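Local structure of myroilysin (Myroides profundi, 5CZW) at residues A[77-82]-A[87-92]; A[154-159]-A[205-210]. The protein probably cleaves peptide bonds as a zinc-dependent metalloendopeptidase of the astacin (M12A) family, with a propeptide cysteine acting as the switch that keeps it latent. The protein carries 1 engineered substitution. All blocks are in the same frame, centred on the assembly; numbering follows the deposited sequence.

Contact 1. Residues A[77-82]-A[87-92]; sequences ITFNFV and PQIRVT
Phe79 and Ile89, both buried, meet with the ring atom CE1 of Phe79 lying 4.0 Å from the terminal methyl CD1 of Ile89. The methyl comes at the ring obliquely. Phe79 holds its CG beside the backbone N (chi1 -63°), which turns the ring toward Leu143 and Phe139 of helix 128-143; Phe139 meets it edge to face, while Ile89 rests on Ala142 of the same helix. A flat aromatic and a branched aliphatic chain suit this filled layer. The second touch is as close but lies toward solvent: Val82 CG2 stands 4.0 Å from Pro87 CG, and Val82 is partly exposed. The proline, itself buried, also lies against Tyr54. Its carbonyl is put to use by Arg90, whose NH1 bonds Pro87 O at 2.9 Å, in the guanidinium plane and almost in line with the C=O (169°). Since NE of this buried arginine bonds Glu114 O as well, backbone oxygens satisfy much of its polar edge. No hydrogen bond joins the two segments, because strand 48-54 runs between strands 78-81 and 89-92 and pairs with both, as expected of the N-terminal, helix-backed β-sheet of a metzincin protease.

Contact 2. Residues A[154-159]-A[205-210]; sequences TNIPWD and YSISSA
One isoleucine does two jobs: Ile156 meets Ile207 tip to tip, their CD1 methyls 3.7 Å apart, while its CG2 covers the indole of Trp158 in its own segment, 3.6 Å above the ring plane and over its centre. The two segments are neither helix nor strand and share no hydrogen bond. Pro157 is the centre of an inverse gamma turn, closed by Trp158 N to Ile156 O at 2.9 Å, a tight reversal consistent with the isoleucine lying over the ring. With CG1 beside the backbone N (chi1 -57°), CD1 can extend across to Ile207. A beta-branched residue has two arms to offer, so Ile207 in turn meets Ile156 with CD1 and the indole with CG2, 4.2 Å from Trp158 CZ3, the side chains crossing at about a right angle. Tyr205, the closing tyrosine of the SxMHY sequence of the metzincin Met-turn, corresponds by sequence to the tyrosine that ligates zinc in astacin, but is not a ligand here, where Cys23 completes the site. Its OH lies 4.4 Å from Trp158 CH2, near the indole plane. The Tyr205 ring stacks on Tyr187 and meets that of the zinc ligand His147. Beyond Trp158, which packs on Val163 and Phe184, Asp159 N-caps helix 160-167 by accepting from Lys162 N. On the other segment Ser208 makes an ST turn, its OG taking the N-H of Ala210 at 3.2 Å.

Contacts 1 and 2 lie on opposite sides of the chain's centre, their own centres 32 Å apart and their nearest atoms about 17 Å apart. The zinc, bound by His137, His141, His147 and Cys23, relates the two. Contact 1 packs against helix 128-143, which carries His137 and His141: the side chain of Ile89 is about 9 Å from that of His141 but about 14 Å from the metal. Contact 2 comes much closer: the Tyr205 side chain is about 3 Å from that of His147 and about 5 Å from both the zinc and the side chain of Cys23. Thus 77-82/87-92 belongs to the scaffold behind the helix, whereas 154-159/205-210 borders the metal site through Tyr205.

Contact 1. Residues A[77-82]-A[87-92]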
# COMPACT_ATOMS: atom_id res chain seq x y z
N ILE A 77 -7.66 13.60 10.53
CA ILE A 77 -7.80 12.16 10.84
C ILE A 77 -6.55 11.86 11.68
O ILE A 77 -5.48 12.39 11.36
CB ILE A 77 -7.74 11.25 9.57
CG1 ILE A 77 -8.92 11.51 8.67
CG2 ILE A 77 -7.63 9.74 9.90
CD1 ILE A 77 -10.29 11.15 9.23
N THR A 78 -6.68 11.06 12.72
CA THR A 78 -5.64 10.61 13.61
C THR A 78 -5.66 9.07 13.64
O THR A 78 -6.74 8.47 13.50
CB THR A 78 -5.94 11.11 15.07
OG1 THR A 78 -5.87 12.55 15.06
CG2 THR A 78 -4.88 10.69 16.06
N PHE A 79 -4.50 8.49 13.87
CA PHE A 79 -4.32 7.05 14.02
C PHE A 79 -3.91 6.80 15.47
O PHE A 79 -2.94 7.37 15.97
CB PHE A 79 -3.22 6.58 13.15
CG PHE A 79 -3.50 6.78 11.70
CD1 PHE A 79 -4.57 6.08 11.15
CD2 PHE A 79 -2.77 7.64 10.87
CE1 PHE A 79 -4.84 6.20 9.81
CE2 PHE A 79 -3.06 7.76 9.49
CZ PHE A 79 -4.14 7.08 8.99
N ASN A 80 -4.72 5.99 16.13
CA ASN A 80 -4.47 5.58 17.50
C ASN A 80 -3.95 4.17 17.46
O ASN A 80 -4.67 3.24 17.15
CB ASN A 80 -5.81 5.57 18.31
CG ASN A 80 -5.58 5.24 19.80
OD1 ASN A 80 -4.41 5.25 20.26
ND2 ASN A 80 -6.65 4.95 20.55
N PHE A 81 -2.66 3.99 17.79
CA PHE A 81 -2.01 2.68 17.78
C PHE A 81 -2.27 1.94 19.08
O PHE A 81 -1.82 2.42 20.14
CB PHE A 81 -0.52 2.80 17.52
CG PHE A 81 -0.18 3.15 16.10
CD1 PHE A 81 -0.39 4.42 15.57
CD2 PHE A 81 0.16 2.16 15.21
CE1 PHE A 81 -0.12 4.70 14.20
CE2 PHE A 81 0.45 2.45 13.86
CZ PHE A 81 0.32 3.71 13.38
N VAL A 82 -2.98 0.83 18.98
CA VAL A 82 -3.49 0.09 20.12
C VAL A 82 -3.00 -1.39 20.15
O VAL A 82 -2.52 -1.93 19.14
CB VAL A 82 -5.00 0.11 20.13
CG1 VAL A 82 -5.55 1.48 19.95
CG2 VAL A 82 -5.47 -0.77 19.00
N PRO A 87 -8.62 -3.80 16.07
CA PRO A 87 -8.29 -2.52 15.54
C PRO A 87 -8.94 -2.39 14.16
O PRO A 87 -9.16 -3.39 13.45
CB PRO A 87 -6.77 -2.58 15.41
CG PRO A 87 -6.35 -3.65 16.35
CD PRO A 87 -7.44 -4.66 16.27
N GLN A 88 -9.19 -1.17 13.76
CA GLN A 88 -9.84 -0.93 12.48
C GLN A 88 -8.92 -1.16 11.29
O GLN A 88 -9.33 -1.70 10.24
CB GLN A 88 -10.39 0.49 12.43
CG GLN A 88 -11.61 0.71 13.28
CD GLN A 88 -11.97 2.14 13.54
OE1 GLN A 88 -11.14 2.94 13.92
NE2 GLN A 88 -13.22 2.46 13.30
N ILE A 89 -7.65 -0.77 11.49
CA ILE A 89 -6.54 -1.04 10.53
C ILE A 89 -5.66 -2.02 11.22
O ILE A 89 -5.25 -1.85 12.36
CB ILE A 89 -5.78 0.23 10.16
CG1 ILE A 89 -6.75 1.14 9.36
CG2 ILE A 89 -4.52 -0.08 9.35
CD1 ILE A 89 -6.21 2.52 9.13
N ARG A 90 -5.40 -3.11 10.50
CA ARG A 90 -4.62 -4.26 11.04
C ARG A 90 -3.42 -4.55 10.11
O ARG A 90 -3.59 -4.91 8.94
CB ARG A 90 -5.45 -5.52 11.25
CG ARG A 90 -6.63 -5.24 12.21
CD ARG A 90 -7.54 -6.46 12.43
NE ARG A 90 -8.23 -6.83 11.24
CZ ARG A 90 -9.35 -6.30 10.81
NH1 ARG A 90 -9.87 -5.33 11.44
NH2 ARG A 90 -9.90 -6.73 9.66
N VAL A 91 -2.25 -4.19 10.61
CA VAL A 91 -1.01 -4.15 9.81
C VAL A 91 -0.10 -5.39 10.12
O VAL A 91 0.27 -5.69 11.30
CB VAL A 91 -0.17 -2.92 10.21
CG1 VAL A 91 1.09 -2.93 9.32
CG2 VAL A 91 -0.99 -1.66 10.12
N THR A 92 0.18 -6.14 9.08
CA THR A 92 1.20 -7.18 9.15
C THR A 92 2.48 -6.84 8.44
O THR A 92 2.52 -5.87 7.69
CB THR A 92 0.63 -8.49 8.62
OG1 THR A 92 0.06 -8.27 7.36
CG2 THR A 92 -0.44 -9.07 9.62

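Contact 2. Residues A[154-159]-A[205-210]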
# COMPACT_ATOMS: atom_id res chain seq x y z
N THR A 154 5.65 5.32 -24.27
CA THR A 154 6.16 4.09 -24.81
C THR A 154 5.27 2.90 -24.50
O THR A 154 5.42 1.84 -25.11
CB THR A 154 7.54 3.77 -24.24
OG1 THR A 154 7.50 3.70 -22.78
CG2 THR A 154 8.60 4.76 -24.74
N ASN A 155 4.39 3.05 -23.53
CA ASN A 155 3.83 1.88 -22.86
C ASN A 155 4.82 1.20 -21.97
O ASN A 155 6.03 1.39 -22.09
CB ASN A 155 3.34 0.79 -23.84
CG ASN A 155 2.08 1.22 -24.59
OD1 ASN A 155 1.81 0.73 -25.68
ND2 ASN A 155 1.30 2.07 -24.00
N ILE A 156 4.29 0.38 -21.08
CA ILE A 156 5.13 -0.26 -20.10
C ILE A 156 5.66 -1.59 -20.58
O ILE A 156 4.89 -2.46 -20.94
CB ILE A 156 4.35 -0.45 -18.77
CG1 ILE A 156 3.81 0.91 -18.27
CG2 ILE A 156 5.26 -1.14 -17.74
CD1 ILE A 156 2.67 0.83 -17.27
N PRO A 157 7.01 -1.70 -20.50
CA PRO A 157 7.54 -2.98 -20.96
C PRO A 157 7.48 -4.14 -19.95
O PRO A 157 8.46 -4.59 -19.52
CB PRO A 157 8.99 -2.65 -21.33
CG PRO A 157 9.38 -1.73 -20.31
CD PRO A 157 8.20 -0.80 -20.17
N TRP A 158 6.30 -4.60 -19.66
CA TRP A 158 6.12 -5.72 -18.76
C TRP A 158 6.75 -6.99 -19.25
O TRP A 158 6.65 -7.36 -20.47
CB TRP A 158 4.64 -6.02 -18.54
CG TRP A 158 3.77 -4.93 -18.00
CD1 TRP A 158 2.88 -4.22 -18.70
CD2 TRP A 158 3.72 -4.42 -16.65
NE1 TRP A 158 2.25 -3.32 -17.89
CE2 TRP A 158 2.76 -3.40 -16.64
CE3 TRP A 158 4.36 -4.74 -15.46
CZ2 TRP A 158 2.42 -2.71 -15.47
CZ3 TRP A 158 4.02 -4.03 -14.29
CH2 TRP A 158 3.06 -3.03 -14.33
N ASP A 159 7.33 -7.73 -18.31
CA ASP A 159 7.73 -9.11 -18.60
C ASP A 159 6.54 -9.91 -18.18
O ASP A 159 6.36 -10.18 -16.99
CB ASP A 159 8.97 -9.45 -17.83
CG ASP A 159 9.40 -10.90 -18.03
OD1 ASP A 159 8.52 -11.77 -18.27
OD2 ASP A 159 10.62 -11.16 -17.88
N TYR A 205 2.57 5.37 -8.49
CA TYR A 205 2.67 3.89 -8.58
C TYR A 205 4.04 3.50 -9.08
O TYR A 205 4.49 3.90 -10.18
CB TYR A 205 1.61 3.42 -9.59
CG TYR A 205 1.61 1.98 -9.80
CD1 TYR A 205 1.29 1.15 -8.80
CD2 TYR A 205 1.69 1.47 -11.05
CE1 TYR A 205 1.23 -0.21 -8.97
CE2 TYR A 205 1.72 0.13 -11.27
CZ TYR A 205 1.43 -0.73 -10.23
OH TYR A 205 1.35 -2.11 -10.43
N SER A 206 4.76 2.79 -8.25
CA SER A 206 6.07 2.29 -8.58
C SER A 206 6.00 1.05 -9.45
O SER A 206 5.29 0.18 -9.14
CB SER A 206 6.73 1.86 -7.28
OG SER A 206 6.87 2.96 -6.47
N ILE A 207 6.79 1.02 -10.51
CA ILE A 207 6.89 -0.11 -11.40
C ILE A 207 8.27 -0.73 -11.17
O ILE A 207 9.30 -0.11 -11.43
CB ILE A 207 6.64 0.23 -12.89
CG1 ILE A 207 5.18 0.74 -13.01
CG2 ILE A 207 6.82 -1.01 -13.75
CD1 ILE A 207 4.81 1.46 -14.28
N SER A 208 8.27 -1.96 -10.68
CA SER A 208 9.51 -2.57 -10.26
C SER A 208 10.21 -3.16 -11.45
O SER A 208 9.59 -3.85 -12.29
CB SER A 208 9.22 -3.67 -9.27
OG SER A 208 10.39 -4.35 -8.97
N SER A 209 11.54 -3.04 -11.49
CA SER A 209 12.31 -3.55 -12.63
C SER A 209 12.34 -5.06 -12.61
O SER A 209 12.72 -5.70 -13.61
CB SER A 209 13.77 -3.03 -12.62
OG SER A 209 14.43 -3.36 -11.42
N ALA A 210 11.94 -5.62 -11.48
CA ALA A 210 11.74 -7.06 -11.34
C ALA A 210 10.60 -7.57 -12.20
O ALA A 210 10.48 -8.80 -12.33
CB ALA A 210 11.52 -7.41 -9.88